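Long-range contacts in mevalonate kinase, putative (Leishmania major, PDB 2HFS), which probably catalyses the ATP-dependent phosphorylation of (R)-mevalonate to (R)-5-phosphomevalonate, the first of three steps from mevalonate to isopentenyl diphosphate: residues A[36-41]-A[168-173]; A[182-187]-A[235-240]; A[277-282]-A[295-300]. All blocks are in the same frame, centred on the assembly; numbering follows the deposited sequence.

Overall arrangement
Contact 1 (36-41 with 168-173) and contact 2 (182-187 with 235-240) adjoin, their centres about 14 Å apart. Ile182 CD1 lies 3.5 Å from Leu169 N, and a second bridge runs from Ile37 CD1 to Leu237 CD1 at 4.0 Å. Contact 3 (277-282 with 295-300) stands apart, its centre about 21 Å from that of contact 1 and 16 Å from that of contact 2. Leu242 of helix 242-258 bridges the remaining gap, meeting Phe184 and Gln186 of contact 2 and Leu279 of contact 3. GHMP kinases bind substrates in a cleft between two domains; these contacts join strands and helices of the fold, and no substrate-binding role is assigned to their residues.

Contact 1. Residues A[36-41]-A[168-173]; sequences AIVAGI and ILYRRQ
The Tyr170 ring meets two small aliphatic groups obliquely through its CD1: Ala36 CB at 3.6 Å and Val38 CG2 at 3.7 Å. Beyond the two segments the ring of Phe179 meets that of Tyr170, with the planes about 25° apart. The contact is an antiparallel strand pair in the mixed beta sheet of this GHMP kinase fold, joining strand 36-52 to strand 166-172. Ala36, Val38, Ile168 and Tyr170 share one face of the sheet. Alanine suits its place because a lone methyl leaves width for the aromatic ring beside it. With CG anti to the backbone N (chi1 154°), the tyrosine brings CD1 up to both methyls, its side chain crossing Val38 at a slant, while its hydroxyl makes a weak hydrogen bond to Ser155 OG.

Ile37 and Leu169, a non-hydrogen-bonded pair, project from the other face; Ile37 CG1 and Leu169 CD1 approach to only 4.3 Å. Packing here is therefore looser than around the tyrosine, and other parts of the chain fill in: Phe25 lies against Ile37, Lys180 and Ile182 against Leu169. Beta-branched Ile37 suits the extended backbone, and Leu169 gives this buried face a flexible apolar end.

Four backbone bonds hold the strands, two for each of the hydrogen-bonded pairs Ala36-Tyr170 and Val38-Ile168. The straightest runs from Val38 N to Ile168 O, 2.9 Å long with an angle of 177° at the hydrogen.

Contact 2. Residues A[182-187]-A[235-240]; sequences IAFQQR and EALQKG
Leu237 lays a methyl over the Phe184 ring, its CD2 3.8 Å from the ring centroid and 22° off the normal, a CH-pi contact displaced toward the rim. The leucine belongs to the last turn of helix 216-239, which ends in a Schellman motif with Gly240 as its C-prime residue. Segment 182-187, the connection between strands 177-182 and 188-194, runs past this helix end.

Toward solvent the contact becomes polar and sparse. Gln185 is exposed, and a water accepts from its N at 2.9 Å; the same water also donates to Leu237 O, whose position is less certain. At the outer end the extended Gln186 side chain offers NE2 to Gly240 O, but the modelled separation of 2.5 Å is implausibly short and the bond is doubtful in its details. Glycine is at home at 240 because it takes the positive phi (79°) of the C-prime residue easily. Its CA lies 3.8 Å from Phe184 CE2, at an oblique approach to the ring.

The inner part of the contact, by contrast, is apolar and close. Phe184 CG stands anti to its own N (chi1 -165°); although CB does not point at the helix, the ring end comes nearer, and CE2 lies 3.6 Å from Leu237 CD2. The two side chains cross at about a right angle. Leu167, Leu242 and Leu245 close round the same pair, making this a buried apolar patch between the sheet and the two helices. A branched residue suits position 237 because it serves two neighbours at once: CD2 lies over one face of the ring near its rim, while Leu237 CD1 reaches Ile182 CG2 at 4.1 Å.

Contact 3. Residues A[277-282]-A[295-300]; sequences GALGAK and LAASSD
Leu279 carries the apolar side of the contact with both of its methyls: CD1 touches Leu295 CD2 at 4.0 Å and Ala297 CA at 3.9 Å, and CD2 meets Ala297 CB at 4.0 Å. Its CB lies near Leu295 O because the bond from CA points toward the other segment. The first torsion, with CG anti to the carbonyl carbon (chi1 -58°), sets CG beside the backbone N, where it too comes near that oxygen. Leu295 has the other common leucine shape: CG is anti to its N (chi1 178°) and chi2 is 69°, which turns CD2 toward Leu279 CD1 and CB. The two leucines meet at a slant, methyl against methyl. Beyond them, Leu295 packs on Leu188 and Leu190, and Leu279 on Leu242. Ala297 is small enough for both Leu279 methyls to rest beside its CB.

These residues lie at the open end of a beta hairpin, strands 280-284 and 291-296, in the four-stranded antiparallel sheet of the C-terminal part of this GHMP kinase. Leu279 N donates to Leu295 O at 2.7 Å, and Leu295 N donates to Gly280 O at 2.8 Å, an arrangement in which two successive residues face one, resembling a beta bulge. Leu279 has near-helical backbone angles, Gly280 extended ones.

Gly277 ends helix 264-275 as the C-prime residue of a Schellman motif, where positive phi favours glycine. A water donates to Gly277 O and accepts from Ala297 N, linking the segments where the strand pairing has ended. Just past the contact Ser298 OG caps helix 299-312 at Gln301 N, and Lys282 NZ forms a salt bridge with Glu27 OE2.

Contact 1. Residues A[36-41]-A[168-173]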
loop_
_atom_site.group_PDB
_atom_site.type_symbol
_atom_site.label_atom_id
_atom_site.label_comp_id
_atom_site.label_asym_id
_atom_site.label_seq_id
_atom_site.Cartn_x
_atom_site.Cartn_y
_atom_site.Cartn_z
ATOM N N ALA A 36 3.270 -11.707 7.125
ATOM C CA ALA A 36 2.200 -10.852 6.609
ATOM C C ALA A 36 2.015 -11.064 5.104
ATOM O O ALA A 36 2.943 -11.461 4.403
ATOM C CB ALA A 36 2.483 -9.373 6.926
ATOM N N ILE A 37 0.802 -10.845 4.617
ATOM C CA ILE A 37 0.531 -10.931 3.201
ATOM C C ILE A 37 0.107 -9.539 2.759
ATOM O O ILE A 37 -0.891 -8.986 3.242
ATOM C CB ILE A 37 -0.534 -12.027 2.864
ATOM C CG1 ILE A 37 -0.093 -13.415 3.382
ATOM C CG2 ILE A 37 -0.816 -12.065 1.341
ATOM C CD1 ILE A 37 -1.157 -14.568 3.232
ATOM N N VAL A 38 0.905 -8.975 1.861
ATOM C CA VAL A 38 0.654 -7.666 1.289
ATOM C C VAL A 38 0.358 -7.809 -0.200
ATOM O O VAL A 38 0.937 -8.659 -0.901
ATOM C CB VAL A 38 1.837 -6.702 1.512
ATOM C CG1 VAL A 38 1.524 -5.333 0.935
ATOM C CG2 VAL A 38 2.163 -6.582 2.997
ATOM N N ALA A 39 -0.562 -6.982 -0.674
ATOM C CA ALA A 39 -1.011 -7.087 -2.036
ATOM C C ALA A 39 -0.686 -5.800 -2.761
ATOM O O ALA A 39 -1.164 -4.723 -2.371
ATOM C CB ALA A 39 -2.481 -7.378 -2.066
ATOM N N GLY A 40 0.153 -5.905 -3.783
ATOM C CA GLY A 40 0.401 -4.789 -4.693
ATOM C C GLY A 40 -0.654 -4.818 -5.779
ATOM O O GLY A 40 -0.688 -5.746 -6.602
ATOM N N ILE A 41 -1.502 -3.789 -5.805
ATOM C CA ILE A 41 -2.691 -3.796 -6.659
ATOM C C ILE A 41 -2.384 -3.312 -8.088
ATOM O O ILE A 41 -1.306 -2.749 -8.337
ATOM C CB ILE A 41 -3.824 -2.995 -5.995
ATOM C CG1 ILE A 41 -3.427 -1.540 -5.720
ATOM C CG2 ILE A 41 -4.267 -3.671 -4.648
ATOM C CD1 ILE A 41 -4.659 -0.626 -5.487
ATOM N N ILE A 168 2.694 -10.675 -1.844
ATOM C CA ILE A 168 4.032 -10.616 -1.271
ATOM C C ILE A 168 3.995 -11.061 0.178
ATOM O O ILE A 168 3.223 -10.530 0.979
ATOM C CB ILE A 168 4.602 -9.189 -1.393
ATOM C CG1 ILE A 168 4.781 -8.834 -2.876
ATOM C CG2 ILE A 168 5.921 -9.023 -0.587
ATOM C CD1 ILE A 168 5.322 -7.456 -3.148
ATOM N N LEU A 169 4.848 -12.032 0.496
ATOM C CA LEU A 169 5.043 -12.481 1.865
ATOM C C LEU A 169 6.063 -11.577 2.540
ATOM O O LEU A 169 7.187 -11.408 2.047
ATOM C CB LEU A 169 5.510 -13.943 1.883
ATOM C CG LEU A 169 5.423 -14.742 3.188
ATOM C CD1 LEU A 169 3.957 -14.982 3.596
ATOM C CD2 LEU A 169 6.162 -16.069 3.012
ATOM N N TYR A 170 5.659 -11.001 3.669
ATOM C CA TYR A 170 6.413 -9.963 4.369
ATOM C C TYR A 170 6.627 -10.378 5.811
ATOM O O TYR A 170 5.671 -10.648 6.539
ATOM C CB TYR A 170 5.643 -8.635 4.246
ATOM C CG TYR A 170 5.813 -7.534 5.302
ATOM C CD1 TYR A 170 4.703 -6.789 5.705
ATOM C CD2 TYR A 170 7.057 -7.193 5.837
ATOM C CE1 TYR A 170 4.809 -5.764 6.628
ATOM C CE2 TYR A 170 7.179 -6.154 6.769
ATOM C CZ TYR A 170 6.044 -5.448 7.156
ATOM O OH TYR A 170 6.111 -4.419 8.076
ATOM N N ARG A 171 7.893 -10.478 6.208
ATOM C CA ARG A 171 8.221 -10.818 7.593
ATOM C C ARG A 171 9.530 -10.195 8.059
ATOM O O ARG A 171 10.447 -9.979 7.267
ATOM C CB ARG A 171 8.231 -12.338 7.808
ATOM C CG ARG A 171 9.262 -13.107 7.011
ATOM C CD ARG A 171 9.312 -14.586 7.359
ATOM N NE ARG A 171 9.894 -14.815 8.680
ATOM C CZ ARG A 171 9.779 -15.942 9.377
ATOM N NH1 ARG A 171 9.086 -16.968 8.897
ATOM N NH2 ARG A 171 10.349 -16.038 10.570
ATOM N N ARG A 172 9.598 -9.900 9.352
ATOM C CA ARG A 172 10.845 -9.497 9.989
ATOM C C ARG A 172 11.726 -10.721 10.285
ATOM O O ARG A 172 11.559 -11.393 11.309
ATOM C CB ARG A 172 10.564 -8.684 11.252
ATOM C CG ARG A 172 10.630 -7.183 11.041
ATOM C CD ARG A 172 9.310 -6.503 10.774
ATOM N NE ARG A 172 9.338 -5.113 11.234
ATOM C CZ ARG A 172 8.342 -4.249 11.083
ATOM N NH1 ARG A 172 7.220 -4.613 10.471
ATOM N NH2 ARG A 172 8.466 -3.010 11.541
ATOM N N GLN A 173 12.647 -10.989 9.356
ATOM C CA GLN A 173 13.532 -12.160 9.344
ATOM C C GLN A 173 14.892 -11.747 8.749
ATOM O O GLN A 173 14.930 -11.070 7.724
ATOM C CB GLN A 173 12.902 -13.267 8.481
ATOM C CG GLN A 173 13.812 -14.460 8.118
ATOM C CD GLN A 173 13.555 -15.698 8.968
ATOM O OE1 GLN A 173 12.938 -15.617 10.029
ATOM N NE2 GLN A 173 14.035 -16.850 8.501
#

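Contact 2. Residues A[182-187]-A[235-240]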
loop_
_atom_site.group_PDB
_atom_site.type_symbol
_atom_site.label_atom_id
_atom_site.label_comp_id
_atom_site.label_asym_id
_atom_site.label_seq_id
_atom_site.Cartn_x
_atom_site.Cartn_y
_atom_site.Cartn_z
ATOM N N ILE A 182 4.403 -14.354 -3.849
ATOM C CA ILE A 182 3.488 -15.444 -3.625
ATOM C C ILE A 182 2.806 -15.754 -4.945
ATOM O O ILE A 182 2.088 -14.917 -5.502
ATOM C CB ILE A 182 2.435 -15.074 -2.533
ATOM C CG1 ILE A 182 3.103 -14.870 -1.180
ATOM C CG2 ILE A 182 1.339 -16.137 -2.454
ATOM C CD1 ILE A 182 2.202 -14.234 -0.119
ATOM N N ALA A 183 3.047 -16.962 -5.451
ATOM C CA ALA A 183 2.366 -17.436 -6.659
ATOM C C ALA A 183 0.863 -17.639 -6.424
ATOM O O ALA A 183 0.455 -18.227 -5.418
ATOM C CB ALA A 183 3.027 -18.730 -7.174
ATOM N N PHE A 184 0.046 -17.126 -7.345
ATOM C CA PHE A 184 -1.418 -17.211 -7.250
ATOM C C PHE A 184 -2.051 -17.156 -8.640
ATOM O O PHE A 184 -1.636 -16.347 -9.478
ATOM C CB PHE A 184 -1.984 -16.103 -6.342
ATOM C CG PHE A 184 -3.409 -16.337 -5.926
ATOM C CD1 PHE A 184 -4.414 -15.468 -6.320
ATOM C CD2 PHE A 184 -3.755 -17.449 -5.157
ATOM C CE1 PHE A 184 -5.743 -15.698 -5.945
ATOM C CE2 PHE A 184 -5.087 -17.685 -4.788
ATOM C CZ PHE A 184 -6.074 -16.805 -5.178
ATOM N N GLN A 185 -3.051 -18.003 -8.885
ATOM C CA GLN A 185 -3.583 -18.204 -10.250
ATOM C C GLN A 185 -4.984 -17.633 -10.497
ATOM O O GLN A 185 -5.612 -17.931 -11.524
ATOM C CB GLN A 185 -3.571 -19.694 -10.619
ATOM C CG GLN A 185 -2.190 -20.317 -10.749
ATOM C CD GLN A 185 -2.247 -21.826 -10.733
ATOM O OE1 GLN A 185 -2.501 -22.433 -9.691
ATOM N NE2 GLN A 185 -2.020 -22.439 -11.886
ATOM N N GLN A 186 -5.464 -16.821 -9.558
ATOM C CA GLN A 186 -6.802 -16.235 -9.610
ATOM C C GLN A 186 -6.776 -14.717 -9.394
ATOM O O GLN A 186 -5.982 -14.223 -8.608
ATOM C CB GLN A 186 -7.675 -16.869 -8.524
ATOM C CG GLN A 186 -8.523 -18.034 -8.983
ATOM C CD GLN A 186 -9.419 -18.521 -7.876
ATOM O OE1 GLN A 186 -10.629 -18.272 -7.880
ATOM N NE2 GLN A 186 -8.826 -19.188 -6.903
ATOM N N ARG A 187 -7.653 -13.987 -10.082
ATOM C CA ARG A 187 -7.843 -12.548 -9.817
ATOM C C ARG A 187 -8.507 -12.348 -8.442
ATOM O O ARG A 187 -9.407 -13.105 -8.075
ATOM C CB ARG A 187 -8.728 -11.942 -10.901
ATOM C CG ARG A 187 -8.517 -10.477 -11.201
ATOM C CD ARG A 187 -9.463 -9.937 -12.276
ATOM N NE ARG A 187 -9.187 -10.477 -13.615
ATOM C CZ ARG A 187 -9.954 -10.291 -14.694
ATOM N NH1 ARG A 187 -11.077 -9.584 -14.621
ATOM N NH2 ARG A 187 -9.596 -10.824 -15.856
ATOM N N GLU A 235 -2.147 -21.445 2.587
ATOM C CA GLU A 235 -2.756 -22.644 2.037
ATOM C C GLU A 235 -3.847 -22.266 1.054
ATOM O O GLU A 235 -3.743 -22.568 -0.138
ATOM C CB GLU A 235 -3.362 -23.497 3.147
ATOM C CG GLU A 235 -2.407 -24.438 3.830
ATOM C CD GLU A 235 -3.119 -25.646 4.392
ATOM O OE1 GLU A 235 -2.774 -26.764 3.972
ATOM O OE2 GLU A 235 -4.026 -25.478 5.243
ATOM N N ALA A 236 -4.877 -21.587 1.561
ATOM C CA ALA A 236 -6.005 -21.134 0.751
ATOM C C ALA A 236 -5.585 -20.537 -0.597
ATOM O O ALA A 236 -6.232 -20.802 -1.618
ATOM C CB ALA A 236 -6.865 -20.149 1.539
ATOM N N LEU A 237 -4.512 -19.745 -0.594
ATOM C CA LEU A 237 -3.995 -19.089 -1.810
ATOM C C LEU A 237 -3.399 -20.082 -2.814
ATOM O O LEU A 237 -3.685 -20.011 -4.014
ATOM C CB LEU A 237 -2.961 -18.013 -1.463
ATOM C CG LEU A 237 -3.394 -16.681 -0.847
ATOM C CD1 LEU A 237 -2.166 -15.883 -0.422
ATOM C CD2 LEU A 237 -4.244 -15.866 -1.822
ATOM N N GLN A 238 -2.582 -21.007 -2.312
ATOM C CA GLN A 238 -1.947 -22.038 -3.142
ATOM C C GLN A 238 -3.002 -22.950 -3.762
ATOM O O GLN A 238 -2.829 -23.433 -4.882
ATOM C CB GLN A 238 -0.949 -22.856 -2.315
ATOM C CG GLN A 238 0.038 -23.655 -3.149
ATOM N N LYS A 239 -4.086 -23.166 -3.018
ATOM C CA LYS A 239 -5.231 -23.941 -3.475
ATOM C C LYS A 239 -6.107 -23.133 -4.432
ATOM O O LYS A 239 -6.766 -23.694 -5.319
ATOM C CB LYS A 239 -6.062 -24.391 -2.271
ATOM C CG LYS A 239 -7.069 -25.483 -2.579
ATOM C CD LYS A 239 -7.914 -25.790 -1.365
ATOM C CE LYS A 239 -8.688 -27.088 -1.541
ATOM N NZ LYS A 239 -9.725 -27.220 -0.496
ATOM N N GLY A 240 -6.123 -21.819 -4.247
ATOM C CA GLY A 240 -7.032 -20.955 -4.991
ATOM C C GLY A 240 -8.423 -21.000 -4.397
ATOM O O GLY A 240 -9.435 -20.869 -5.103
HETATM O O HOH W 1 -3.771 -20.282 -7.216
#

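Contact 3. Residues A[277-282]-A[295-300]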
loop_
_atom_site.group_PDB
_atom_site.type_symbol
_atom_site.label_atom_id
_atom_site.label_comp_id
_atom_site.label_asym_id
_atom_site.label_seq_id
_atom_site.Cartn_x
_atom_site.Cartn_y
_atom_site.Cartn_z
ATOM N N GLY A 277 -22.358 -9.618 0.960
ATOM C CA GLY A 277 -21.818 -10.847 0.402
ATOM C C GLY A 277 -20.318 -10.884 0.195
ATOM O O GLY A 277 -19.820 -11.745 -0.529
ATOM N N ALA A 278 -19.581 -9.972 0.828
ATOM C CA ALA A 278 -18.121 -10.076 0.817
ATOM C C ALA A 278 -17.714 -11.450 1.324
ATOM O O ALA A 278 -18.288 -11.947 2.280
ATOM C CB ALA A 278 -17.476 -9.000 1.677
ATOM N N LEU A 279 -16.719 -12.054 0.683
ATOM C CA LEU A 279 -16.165 -13.319 1.140
ATOM C C LEU A 279 -15.424 -13.111 2.451
ATOM O O LEU A 279 -15.406 -13.994 3.304
ATOM C CB LEU A 279 -15.223 -13.934 0.099
ATOM C CG LEU A 279 -15.748 -14.246 -1.301
ATOM C CD1 LEU A 279 -14.663 -14.938 -2.108
ATOM C CD2 LEU A 279 -17.012 -15.096 -1.195
ATOM N N GLY A 280 -14.811 -11.936 2.599
ATOM C CA GLY A 280 -14.186 -11.518 3.857
ATOM C C GLY A 280 -13.995 -10.016 3.835
ATOM O O GLY A 280 -13.980 -9.420 2.765
ATOM N N ALA A 281 -13.809 -9.410 5.008
ATOM C CA ALA A 281 -13.599 -7.969 5.082
ATOM C C ALA A 281 -12.927 -7.636 6.401
ATOM O O ALA A 281 -13.231 -8.237 7.436
ATOM C CB ALA A 281 -14.918 -7.234 4.971
ATOM N N LYS A 282 -12.020 -6.670 6.370
ATOM C CA LYS A 282 -11.239 -6.372 7.563
ATOM C C LYS A 282 -10.580 -5.029 7.388
ATOM O O LYS A 282 -10.396 -4.557 6.262
ATOM C CB LYS A 282 -10.162 -7.448 7.797
ATOM C CG LYS A 282 -9.188 -7.635 6.604
ATOM C CD LYS A 282 -8.134 -8.713 6.886
ATOM C CE LYS A 282 -7.036 -8.257 7.871
ATOM N NZ LYS A 282 -6.098 -7.281 7.238
ATOM N N LEU A 295 -13.065 -8.712 0.192
ATOM C CA LEU A 295 -12.851 -9.609 -0.953
ATOM C C LEU A 295 -14.188 -10.015 -1.566
ATOM O O LEU A 295 -15.069 -10.504 -0.866
ATOM C CB LEU A 295 -12.080 -10.860 -0.542
ATOM C CG LEU A 295 -11.801 -11.923 -1.606
ATOM C CD1 LEU A 295 -10.783 -11.449 -2.685
ATOM C CD2 LEU A 295 -11.317 -13.188 -0.946
ATOM N N ALA A 296 -14.322 -9.816 -2.869
ATOM C CA ALA A 296 -15.545 -10.185 -3.595
ATOM C C ALA A 296 -15.288 -11.460 -4.393
ATOM O O ALA A 296 -14.146 -11.747 -4.749
ATOM C CB ALA A 296 -15.977 -9.047 -4.531
ATOM N N ALA A 297 -16.346 -12.213 -4.692
ATOM C CA ALA A 297 -16.187 -13.492 -5.395
ATOM C C ALA A 297 -16.034 -13.294 -6.897
ATOM O O ALA A 297 -15.522 -14.177 -7.596
ATOM C CB ALA A 297 -17.366 -14.431 -5.101
ATOM N N SER A 298 -16.481 -12.136 -7.377
ATOM C CA SER A 298 -16.493 -11.813 -8.797
ATOM C C SER A 298 -16.629 -10.303 -8.960
ATOM O O SER A 298 -16.735 -9.582 -7.972
ATOM C CB SER A 298 -17.677 -12.499 -9.474
ATOM O OG SER A 298 -18.899 -11.981 -8.980
ATOM N N SER A 299 -16.638 -9.828 -10.203
ATOM C CA SER A 299 -16.864 -8.410 -10.478
ATOM C C SER A 299 -18.315 -8.007 -10.211
ATOM O O SER A 299 -18.584 -6.908 -9.710
ATOM C CB SER A 299 -16.469 -8.081 -11.919
ATOM O OG SER A 299 -16.198 -6.699 -12.067
ATOM N N ASP A 300 -19.247 -8.889 -10.552
ATOM C CA ASP A 300 -20.677 -8.618 -10.343
ATOM C C ASP A 300 -21.034 -8.448 -8.855
ATOM O O ASP A 300 -21.753 -7.520 -8.478
ATOM C CB ASP A 300 -21.536 -9.720 -10.985
ATOM C CG ASP A 300 -23.032 -9.424 -10.917
ATOM O OD1 ASP A 300 -23.419 -8.230 -10.941
ATOM O OD2 ASP A 300 -23.899 -10.329 -10.845
HETATM O O HOH W 2 -18.539 -12.075 -2.979
#